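Side-chain contacts in separin (Saccharomyces cerevisiae, PDB 5U1T), which cleaves the MCD1/SCC1 subunit of cohesin as a caspase-like cysteine protease at the onset of anaphase, allowing chromosomes to segregate: residues A[99-102]-A[103-107]; A[244-247]-A[248-252]; A[1036-1039]-A[1040-1043]; A[1543-1547]-A[1548-1552]. All blocks are in the same frame, centred on the assembly; numbering follows the deposited sequence.

Interaction 1: residues A[99-102]-A[103-107]; sequences IFLF and NETNL
The carboxamide of Asn106 lies flat over one face of the Phe102 ring, the two planes only 18° apart. Its ND2 sits above the middle of the ring, 3.2 Å from the plane, and Asn106 CB adds a CH-pi contact, 4.2 Å from the ring centroid of Phe102. The same ND2 donates to Phe102 O within the amide plane and on a carbonyl lone pair, fixing the amide's rotation. Phe102 O also accepts Thr105 N, at 3.1 Å, from above its carbonyl plane. At the ring's edge, in plane, lies Asn103 OD1, itself bonded to Ala110 N. These contacts close the C-terminal end of helix 91-103, where side chains of the following turn take up carbonyls of the last helical residues. Thr105 OG1 donates a hydrogen bond to Leu101 O (2.6 Å) and, like Asn106 ND2, is bonded to Tyr128 OH. With an alanine at Phe102 the Asn106 amide is likely to lose the flat surface it rests on. On another flank, Phe100 and Glu104 meet at a slant: Glu104 CG, turned beside its own backbone N (chi1 -63°), reaches Phe100 CE1 at 3.4 Å, and the carboxylate and ring planes are inclined at 23°.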
loop_
_atom_site.group_PDB
_atom_site.type_symbol
_atom_site.label_atom_id
_atom_site.label_comp_id
_atom_site.label_asym_id
_atom_site.label_seq_id
_atom_site.Cartn_x
_atom_site.Cartn_y
_atom_site.Cartn_z
ATOM N N ILE A 99 -37.288 50.124 4.033
ATOM C CA ILE A 99 -36.050 49.906 4.773
ATOM C C ILE A 99 -35.871 48.425 5.197
ATOM O O ILE A 99 -34.798 47.859 5.018
ATOM C CB ILE A 99 -36.013 50.865 5.989
ATOM C CG1 ILE A 99 -35.800 52.280 5.464
ATOM C CG2 ILE A 99 -34.926 50.480 6.982
ATOM C CD1 ILE A 99 -36.090 53.387 6.473
ATOM N N PHE A 100 -36.942 47.822 5.712
ATOM C CA PHE A 100 -36.977 46.417 6.097
ATOM C C PHE A 100 -36.649 45.510 4.910
ATOM O O PHE A 100 -35.788 44.640 5.011
ATOM C CB PHE A 100 -38.352 46.090 6.678
ATOM C CG PHE A 100 -38.531 44.660 7.113
ATOM C CD1 PHE A 100 -37.526 43.979 7.783
ATOM C CD2 PHE A 100 -39.749 44.005 6.891
ATOM C CE1 PHE A 100 -37.716 42.643 8.202
ATOM C CE2 PHE A 100 -39.948 42.684 7.311
ATOM C CZ PHE A 100 -38.928 42.001 7.966
ATOM N N LEU A 101 -37.316 45.749 3.781
ATOM C CA LEU A 101 -37.094 44.991 2.558
ATOM C C LEU A 101 -35.619 45.054 2.146
ATOM O O LEU A 101 -35.004 44.035 1.751
ATOM C CB LEU A 101 -38.000 45.518 1.428
ATOM C CG LEU A 101 -37.992 44.779 0.075
ATOM C CD1 LEU A 101 -39.317 44.944 -0.664
ATOM C CD2 LEU A 101 -36.821 45.209 -0.829
ATOM N N PHE A 102 -35.059 46.256 2.237
ATOM C CA PHE A 102 -33.693 46.480 1.810
ATOM C C PHE A 102 -32.697 45.824 2.755
ATOM O O PHE A 102 -31.737 45.204 2.311
ATOM C CB PHE A 102 -33.397 47.955 1.719
ATOM C CG PHE A 102 -32.044 48.266 1.182
ATOM C CD1 PHE A 102 -31.845 48.407 -0.175
ATOM C CD2 PHE A 102 -30.965 48.442 2.034
ATOM C CE1 PHE A 102 -30.598 48.713 -0.676
ATOM C CE2 PHE A 102 -29.710 48.750 1.541
ATOM C CZ PHE A 102 -29.527 48.886 0.183
ATOM N N ASN A 103 -32.940 45.962 4.054
ATOM C CA ASN A 103 -32.019 45.452 5.052
ATOM C C ASN A 103 -31.925 43.927 5.020
ATOM O O ASN A 103 -30.878 43.366 5.282
ATOM C CB ASN A 103 -32.424 45.936 6.438
ATOM C CG ASN A 103 -32.007 47.357 6.688
ATOM O OD1 ASN A 103 -31.166 47.911 5.977
ATOM N ND2 ASN A 103 -32.594 47.965 7.694
ATOM N N GLU A 104 -33.024 43.282 4.655
ATOM C CA GLU A 104 -33.107 41.846 4.623
ATOM C C GLU A 104 -32.479 41.255 3.380
ATOM O O GLU A 104 -32.475 40.056 3.226
ATOM C CB GLU A 104 -34.559 41.406 4.693
ATOM C CG GLU A 104 -35.272 41.782 5.952
ATOM C CD GLU A 104 -34.982 40.828 7.080
ATOM O OE1 GLU A 104 -33.980 41.028 7.783
ATOM O OE2 GLU A 104 -35.744 39.868 7.279
ATOM N N THR A 105 -31.942 42.080 2.493
ATOM C CA THR A 105 -31.547 41.583 1.176
ATOM C C THR A 105 -30.230 42.184 0.693
ATOM O O THR A 105 -29.879 42.048 -0.476
ATOM C CB THR A 105 -32.652 41.874 0.121
ATOM O OG1 THR A 105 -33.031 43.272 0.174
ATOM C CG2 THR A 105 -33.891 41.017 0.373
ATOM N N ASN A 106 -29.508 42.848 1.592
ATOM C CA ASN A 106 -28.283 43.554 1.234
ATOM C C ASN A 106 -27.245 43.488 2.352
ATOM O O ASN A 106 -27.602 43.447 3.527
ATOM C CB ASN A 106 -28.564 45.046 0.925
ATOM C CG ASN A 106 -29.503 45.261 -0.267
ATOM O OD1 ASN A 106 -29.055 45.334 -1.407
ATOM N ND2 ASN A 106 -30.801 45.379 -0.002
ATOM N N LEU A 107 -25.962 43.527 2.004
ATOM C CA LEU A 107 -24.946 43.637 3.036
ATOM C C LEU A 107 -25.126 44.938 3.780
ATOM O O LEU A 107 -25.304 44.969 4.999
ATOM C CB LEU A 107 -23.536 43.570 2.458
ATOM C CG LEU A 107 -22.505 43.634 3.596
ATOM C CD1 LEU A 107 -22.579 42.415 4.540
ATOM C CD2 LEU A 107 -21.098 43.880 3.089
#

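Interaction 2: residues A[244-247]-A[248-252]; sequences LSYS and MLYDG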
loop_
_atom_site.group_PDB
_atom_site.type_symbol
_atom_site.label_atom_id
_atom_site.label_comp_id
_atom_site.label_asym_id
_atom_site.label_seq_id
_atom_site.Cartn_x
_atom_site.Cartn_y
_atom_site.Cartn_z
ATOM N N LEU A 244 -25.235 69.836 -17.469
ATOM C CA LEU A 244 -24.409 68.979 -18.307
ATOM C C LEU A 244 -25.207 67.797 -18.840
ATOM O O LEU A 244 -25.147 67.487 -20.024
ATOM C CB LEU A 244 -23.187 68.475 -17.538
ATOM C CG LEU A 244 -22.072 69.482 -17.247
ATOM C CD1 LEU A 244 -20.874 68.779 -16.608
ATOM C CD2 LEU A 244 -21.667 70.243 -18.512
ATOM N N SER A 245 -25.961 67.142 -17.965
ATOM C CA SER A 245 -26.792 66.019 -18.378
ATOM C C SER A 245 -27.929 66.482 -19.283
ATOM O O SER A 245 -28.335 65.768 -20.195
ATOM C CB SER A 245 -27.350 65.295 -17.159
ATOM O OG SER A 245 -26.296 64.828 -16.346
ATOM N N TYR A 246 -28.324 67.726 -19.100
ATOM C CA TYR A 246 -29.375 68.295 -19.904
ATOM C C TYR A 246 -28.817 68.638 -21.258
ATOM O O TYR A 246 -29.429 68.349 -22.269
ATOM C CB TYR A 246 -29.924 69.549 -19.249
ATOM C CG TYR A 246 -30.725 70.427 -20.177
ATOM C CD1 TYR A 246 -32.036 70.133 -20.479
ATOM C CD2 TYR A 246 -30.166 71.553 -20.744
ATOM C CE1 TYR A 246 -32.767 70.934 -21.324
ATOM C CE2 TYR A 246 -30.890 72.360 -21.589
ATOM C CZ TYR A 246 -32.188 72.045 -21.875
ATOM O OH TYR A 246 -32.910 72.850 -22.713
ATOM N N SER A 247 -27.643 69.251 -21.262
ATOM C CA SER A 247 -26.983 69.655 -22.491
ATOM C C SER A 247 -26.894 68.524 -23.493
ATOM O O SER A 247 -27.315 68.651 -24.633
ATOM C CB SER A 247 -25.571 70.137 -22.190
ATOM O OG SER A 247 -25.590 71.359 -21.496
ATOM N N MET A 248 -26.386 67.405 -23.025
ATOM C CA MET A 248 -26.215 66.223 -23.818
ATOM C C MET A 248 -27.360 65.878 -24.730
ATOM O O MET A 248 -27.160 65.602 -25.898
ATOM C CB MET A 248 -26.008 65.067 -22.880
ATOM C CG MET A 248 -24.636 65.077 -22.274
ATOM S SD MET A 248 -23.548 64.193 -23.377
ATOM C CE MET A 248 -21.984 64.844 -22.818
ATOM N N LEU A 249 -28.560 65.847 -24.200
ATOM C CA LEU A 249 -29.688 65.493 -25.020
ATOM C C LEU A 249 -30.176 66.668 -25.852
ATOM O O LEU A 249 -30.900 66.471 -26.814
ATOM C CB LEU A 249 -30.814 64.927 -24.167
ATOM C CG LEU A 249 -30.593 63.473 -23.784
ATOM C CD1 LEU A 249 -29.387 63.374 -22.876
ATOM C CD2 LEU A 249 -31.823 62.884 -23.125
ATOM N N TYR A 250 -29.773 67.888 -25.515
ATOM C CA TYR A 250 -30.271 69.015 -26.293
ATOM C C TYR A 250 -29.182 69.799 -27.040
ATOM O O TYR A 250 -29.442 70.884 -27.571
ATOM C CB TYR A 250 -31.030 69.975 -25.384
ATOM C CG TYR A 250 -32.310 69.415 -24.820
ATOM C CD1 TYR A 250 -32.302 68.608 -23.690
ATOM C CD2 TYR A 250 -33.526 69.706 -25.408
ATOM C CE1 TYR A 250 -33.469 68.107 -23.170
ATOM C CE2 TYR A 250 -34.696 69.208 -24.892
ATOM C CZ TYR A 250 -34.664 68.412 -23.773
ATOM O OH TYR A 250 -35.839 67.924 -23.265
ATOM N N ASP A 251 -27.964 69.265 -27.058
ATOM C CA ASP A 251 -26.895 69.860 -27.853
ATOM C C ASP A 251 -27.284 69.772 -29.314
ATOM O O ASP A 251 -27.669 68.706 -29.800
ATOM C CB ASP A 251 -25.552 69.156 -27.607
ATOM C CG ASP A 251 -24.630 69.956 -26.687
ATOM O OD1 ASP A 251 -25.064 71.012 -26.164
ATOM O OD2 ASP A 251 -23.476 69.514 -26.482
ATOM N N GLY A 252 -27.194 70.899 -30.006
ATOM C CA GLY A 252 -27.589 70.959 -31.399
ATOM C C GLY A 252 -29.088 71.155 -31.547
ATOM O O GLY A 252 -29.691 70.635 -32.488
#
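Tyr250 packs back over Tyr246, one helical turn earlier, and the two rings form an offset stack with centroids 4.5 Å apart and planes at 23°. At the root of the Tyr250 side chain, CB stands over the rim of one face of the Tyr246 ring, 4.2 Å above its plane. Next along, Tyr250 CG lies 3.8 Å from Tyr246 CE1. The ring then divides. On one branch, Tyr250 CD1 comes to 3.2 Å from Tyr246 O, which lies at the ring's edge and in its plane, while CE1 of Tyr250 is 3.4 Å from Tyr246 CE1. That Tyr246 carbon sits over the Tyr250 face, displaced toward the rim. The other branch is looser: CD2 of Tyr250 comes no nearer than 4.2 Å to Tyr246 OH. Beyond CZ the hydroxyl leaves the pair and bonds to Leu198 O.

The two first torsions differ: CG of Tyr246 stands anti to its backbone N (chi1 163°), whereas CG of Tyr250 lies beside its own backbone N (chi1 -67°), which brings the rings together from successive turns. This is the C-terminal turn of helix 236-250. Met248 N still makes a regular bond to Leu244 O, whereas Ser247 O takes Tyr250 N, at 2.7 Å, and only weakly Asp251 N, the first residue to leave the helical conformation.

Tyr246 OH is bonded to Ile256 N in the loop that follows, and helix 190-203 packs alongside, with Leu195 against Tyr246 and Lys202 and Gln203 against Leu249.

Interaction 3: residues A[1036-1039]-A[1040-1043]; sequences NHEL and SKIS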
loop_
_atom_site.group_PDB
_atom_site.type_symbol
_atom_site.label_atom_id
_atom_site.label_comp_id
_atom_site.label_asym_id
_atom_site.label_seq_id
_atom_site.Cartn_x
_atom_site.Cartn_y
_atom_site.Cartn_z
ATOM N N ASN A 1036 12.827 -25.539 -4.258
ATOM C CA ASN A 1036 13.556 -26.716 -3.836
ATOM C C ASN A 1036 12.720 -27.990 -3.833
ATOM O O ASN A 1036 13.211 -29.041 -4.243
ATOM C CB ASN A 1036 14.158 -26.507 -2.454
ATOM C CG ASN A 1036 15.383 -27.382 -2.228
ATOM O OD1 ASN A 1036 16.401 -27.229 -2.914
ATOM N ND2 ASN A 1036 15.283 -28.312 -1.275
ATOM N N HIS A 1037 11.465 -27.907 -3.410
ATOM C CA HIS A 1037 10.646 -29.104 -3.351
ATOM C C HIS A 1037 10.329 -29.638 -4.760
ATOM O O HIS A 1037 10.126 -30.834 -4.946
ATOM C CB HIS A 1037 9.363 -28.841 -2.569
ATOM C CG HIS A 1037 8.391 -29.979 -2.598
ATOM N ND1 HIS A 1037 8.499 -31.074 -1.762
ATOM C CD2 HIS A 1037 7.299 -30.201 -3.368
ATOM C CE1 HIS A 1037 7.515 -31.917 -2.020
ATOM N NE2 HIS A 1037 6.765 -31.404 -2.980
ATOM N N GLU A 1038 10.292 -28.743 -5.745
ATOM C CA GLU A 1038 10.090 -29.144 -7.127
ATOM C C GLU A 1038 11.388 -29.705 -7.719
ATOM O O GLU A 1038 11.357 -30.620 -8.551
ATOM C CB GLU A 1038 9.585 -27.969 -7.975
ATOM C CG GLU A 1038 9.255 -28.346 -9.421
ATOM C CD GLU A 1038 8.159 -29.412 -9.524
ATOM O OE1 GLU A 1038 7.324 -29.502 -8.599
ATOM O OE2 GLU A 1038 8.128 -30.170 -10.520
ATOM N N LEU A 1039 12.521 -29.144 -7.298
ATOM C CA LEU A 1039 13.823 -29.612 -7.752
ATOM C C LEU A 1039 14.015 -31.036 -7.277
ATOM O O LEU A 1039 14.669 -31.827 -7.916
ATOM C CB LEU A 1039 14.954 -28.719 -7.235
ATOM C CG LEU A 1039 16.375 -29.131 -7.622
ATOM C CD1 LEU A 1039 16.596 -29.070 -9.127
ATOM C CD2 LEU A 1039 17.425 -28.301 -6.876
ATOM N N SER A 1040 13.410 -31.344 -6.145
ATOM C CA SER A 1040 13.470 -32.654 -5.548
ATOM C C SER A 1040 12.689 -33.679 -6.380
ATOM O O SER A 1040 13.214 -34.752 -6.736
ATOM C CB SER A 1040 12.937 -32.559 -4.123
ATOM O OG SER A 1040 12.585 -33.819 -3.596
ATOM N N LYS A 1041 11.445 -33.337 -6.697
ATOM C CA LYS A 1041 10.565 -34.172 -7.494
ATOM C C LYS A 1041 11.044 -34.339 -8.935
ATOM O O LYS A 1041 10.907 -35.408 -9.514
ATOM C CB LYS A 1041 9.156 -33.589 -7.481
ATOM C CG LYS A 1041 8.547 -33.569 -6.102
ATOM C CD LYS A 1041 7.046 -33.390 -6.161
ATOM C CE LYS A 1041 6.661 -32.323 -7.178
ATOM N NZ LYS A 1041 5.257 -32.523 -7.682
ATOM N N ILE A 1042 11.623 -33.304 -9.495
ATOM C CA ILE A 1042 12.143 -33.393 -10.834
ATOM C C ILE A 1042 13.360 -34.297 -10.856
ATOM O O ILE A 1042 13.617 -34.968 -11.818
ATOM C CB ILE A 1042 12.505 -32.009 -11.368
ATOM C CG1 ILE A 1042 11.245 -31.235 -11.663
ATOM C CG2 ILE A 1042 13.280 -32.106 -12.660
ATOM C CD1 ILE A 1042 10.370 -31.927 -12.657
ATOM N N SER A 1043 14.104 -34.318 -9.773
ATOM C CA SER A 1043 15.268 -35.150 -9.701
ATOM C C SER A 1043 14.873 -36.590 -9.606
ATOM O O SER A 1043 15.453 -37.423 -10.241
ATOM C CB SER A 1043 16.117 -34.764 -8.510
ATOM O OG SER A 1043 15.647 -35.366 -7.335
#
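Glu1038 reaches forward along the helix between Lys1041 and Ile1042, and its two carboxylate oxygens have different surroundings. On the buried side Glu1038 OE2 rests against the Ile1042 branch, 3.5 Å from CG1 and 3.6 Å from CD1, and is hydrogen-bonded to His936 NE2 of helix 927-946. A bend at chi2 (60°), after CG has set off anti to the backbone N, folds the carboxylate toward these partners. Beneath it Ile1042 N donates to Glu1038 O at 2.9 Å. All this lies in the opening turns of helix 1036-1054, where the backbone runs in the i to i+4 pattern and Asp1035, the residue before the helix, accepts Glu1038 N through OD2. The Lys1041 side is looser. Lys1041 NZ makes a long salt bridge, 3.8 Å, to Glu1038 OE1. A glutamine in place of Glu1038 would probably leave the Lys1041 ammonium without this nearby countercharge. The lysine's aliphatic stem passes His1037, with CG over one face of the imidazole and Lys1041 CD 3.8 Å from His1037 NE2. Both of these residues are partly exposed, and His1037 also touches Lys1507.

Interaction 4: residues A[1543-1547]-A[1548-1552]; sequences ELFEK and MGFRC
Phe1545 and Phe1550 lie side by side across the end of the helix, pointing the same way. Their rings are inclined at 58°, centroids 5.4 Å apart. Phe1550 CD2 stands over the rim of one Phe1545 face, while the CB atoms of Phe1545 and Phe1550 meet at 3.8 Å. This is the apolar contact that accompanies a Schellman motif, and the backbone supplies the rest of it. Phe1550 N donates to Phe1545 O at 2.7 Å, and Gly1549 N makes the inner, weak bond to Glu1546 O at 3.3 Å. Gly1549 N also bonds to Phe1545 O, so that this carbonyl is gripped from opposite faces of its plane. Gly1549 has positive phi (102°), a conformation in which a CB would press on the preceding carbonyl oxygen.

A second apolar pair, Leu1544 and Met1548, runs side by side one turn apart.

Charges gather on the outer side, where Glu1546 links two cations. Glu1546 OE1 pairs with Lys1547 NZ at 3.4 Å. Glu1546 OE2 faces Arg1551 NH1 at a long 3.9 Å, well out of the guanidinium plane, so the attraction is one of charge alone.

Leu1544 and Met1548 both rest on Phe1493 of strand 1492-1494, in the six-stranded sheet, and on helix 1564-1571, while Phe1550 and Arg1551 pack against helix 1423-1436.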
loop_
_atom_site.group_PDB
_atom_site.type_symbol
_atom_site.label_atom_id
_atom_site.label_comp_id
_atom_site.label_asym_id
_atom_site.label_seq_id
_atom_site.Cartn_x
_atom_site.Cartn_y
_atom_site.Cartn_z
ATOM N N GLU A 1543 31.200 -44.821 28.574
ATOM C CA GLU A 1543 31.761 -45.849 27.717
ATOM C C GLU A 1543 32.383 -45.276 26.445
ATOM O O GLU A 1543 33.420 -45.753 25.976
ATOM C CB GLU A 1543 30.678 -46.866 27.367
ATOM C CG GLU A 1543 31.177 -48.039 26.552
ATOM C CD GLU A 1543 32.162 -48.925 27.303
ATOM O OE1 GLU A 1543 32.307 -48.771 28.538
ATOM O OE2 GLU A 1543 32.785 -49.797 26.646
ATOM N N LEU A 1544 31.746 -44.248 25.903
ATOM C CA LEU A 1544 32.195 -43.600 24.679
ATOM C C LEU A 1544 33.580 -42.985 24.859
ATOM O O LEU A 1544 34.481 -43.196 24.041
ATOM C CB LEU A 1544 31.173 -42.536 24.264
ATOM C CG LEU A 1544 31.174 -41.932 22.859
ATOM C CD1 LEU A 1544 32.018 -40.688 22.801
ATOM C CD2 LEU A 1544 31.641 -42.944 21.837
ATOM N N PHE A 1545 33.733 -42.230 25.946
ATOM C CA PHE A 1545 35.002 -41.602 26.310
ATOM C C PHE A 1545 36.116 -42.626 26.530
ATOM O O PHE A 1545 37.243 -42.453 26.052
ATOM C CB PHE A 1545 34.844 -40.768 27.585
ATOM C CG PHE A 1545 33.846 -39.645 27.476
ATOM C CD1 PHE A 1545 33.588 -39.028 26.267
ATOM C CD2 PHE A 1545 33.176 -39.195 28.602
ATOM C CE1 PHE A 1545 32.675 -37.992 26.185
ATOM C CE2 PHE A 1545 32.263 -38.161 28.519
ATOM C CZ PHE A 1545 32.015 -37.564 27.312
ATOM N N GLU A 1546 35.811 -43.685 27.276
ATOM C CA GLU A 1546 36.823 -44.668 27.615
ATOM C C GLU A 1546 37.317 -45.399 26.374
ATOM O O GLU A 1546 38.522 -45.589 26.210
ATOM C CB GLU A 1546 36.291 -45.662 28.644
ATOM C CG GLU A 1546 37.348 -46.077 29.665
ATOM C CD GLU A 1546 38.390 -47.044 29.092
ATOM O OE1 GLU A 1546 38.103 -47.705 28.051
ATOM O OE2 GLU A 1546 39.494 -47.152 29.695
ATOM N N LYS A 1547 36.401 -45.794 25.493
ATOM C CA LYS A 1547 36.792 -46.517 24.282
ATOM C C LYS A 1547 37.573 -45.621 23.297
ATOM O O LYS A 1547 38.434 -46.113 22.551
ATOM C CB LYS A 1547 35.559 -47.128 23.592
ATOM C CG LYS A 1547 34.931 -48.322 24.322
ATOM C CD LYS A 1547 35.554 -49.658 23.900
ATOM C CE LYS A 1547 35.739 -50.622 25.080
ATOM N NZ LYS A 1547 36.777 -50.159 26.072
ATOM N N MET A 1548 37.233 -44.345 23.264
ATOM C CA MET A 1548 37.904 -43.416 22.375
ATOM C C MET A 1548 39.239 -42.971 22.945
ATOM O O MET A 1548 40.109 -42.524 22.210
ATOM C CB MET A 1548 37.016 -42.217 22.049
ATOM C CG MET A 1548 37.185 -41.714 20.623
ATOM S SD MET A 1548 35.825 -40.714 20.030
ATOM C CE MET A 1548 34.673 -41.092 21.322
ATOM N N GLY A 1549 39.392 -43.092 24.256
ATOM C CA GLY A 1549 40.627 -42.739 24.914
ATOM C C GLY A 1549 40.601 -41.408 25.616
ATOM O O GLY A 1549 41.624 -40.909 26.053
ATOM N N PHE A 1550 39.419 -40.830 25.734
ATOM C CA PHE A 1550 39.285 -39.544 26.375
ATOM C C PHE A 1550 39.556 -39.643 27.845
ATOM O O PHE A 1550 38.659 -39.885 28.642
ATOM C CB PHE A 1550 37.896 -38.980 26.174
ATOM C CG PHE A 1550 37.801 -37.527 26.475
ATOM C CD1 PHE A 1550 38.664 -36.640 25.880
ATOM C CD2 PHE A 1550 36.867 -37.053 27.359
ATOM C CE1 PHE A 1550 38.592 -35.302 26.155
ATOM C CE2 PHE A 1550 36.787 -35.716 27.640
ATOM C CZ PHE A 1550 37.653 -34.843 27.037
ATOM N N ARG A 1551 40.813 -39.444 28.192
ATOM C CA ARG A 1551 41.259 -39.486 29.570
ATOM C C ARG A 1551 42.316 -38.419 29.817
ATOM O O ARG A 1551 42.558 -37.563 28.980
ATOM C CB ARG A 1551 41.798 -40.874 29.907
ATOM C CG ARG A 1551 40.808 -41.748 30.655
ATOM C CD ARG A 1551 40.945 -43.220 30.287
ATOM N NE ARG A 1551 42.338 -43.650 30.186
ATOM C CZ ARG A 1551 42.889 -44.614 30.919
ATOM N NH1 ARG A 1551 42.171 -45.268 31.822
ATOM N NH2 ARG A 1551 44.166 -44.926 30.747
ATOM N N CYS A 1552 42.953 -38.465 30.974
ATOM C CA CYS A 1552 43.961 -37.474 31.282
ATOM C C CYS A 1552 45.374 -37.963 31.031
ATOM O O CYS A 1552 46.307 -37.173 31.061
ATOM C CB CYS A 1552 43.803 -36.990 32.711
ATOM S SG CYS A 1552 42.254 -36.109 32.975
#

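How the interactions relate
The four contacts follow one another along the chain without touching. Interactions 1 and 2 lie in the N-terminal helical region, their centres 36 Å apart; interactions 3 and 4 are on the opposite side of the chain's centre, 43 Å apart. The span from interaction 2 to interaction 4 is 138 Å between centres, reflecting the elongated molecule. Interactions 1, 2 and 4 lie at C-terminal helix ends and interaction 3 at a helix start. None is part of the catalytic site, but interaction 4 packs on strand 1492-1494, which shortly precedes Cys1497, the catalytic cysteine inferred from related proteases.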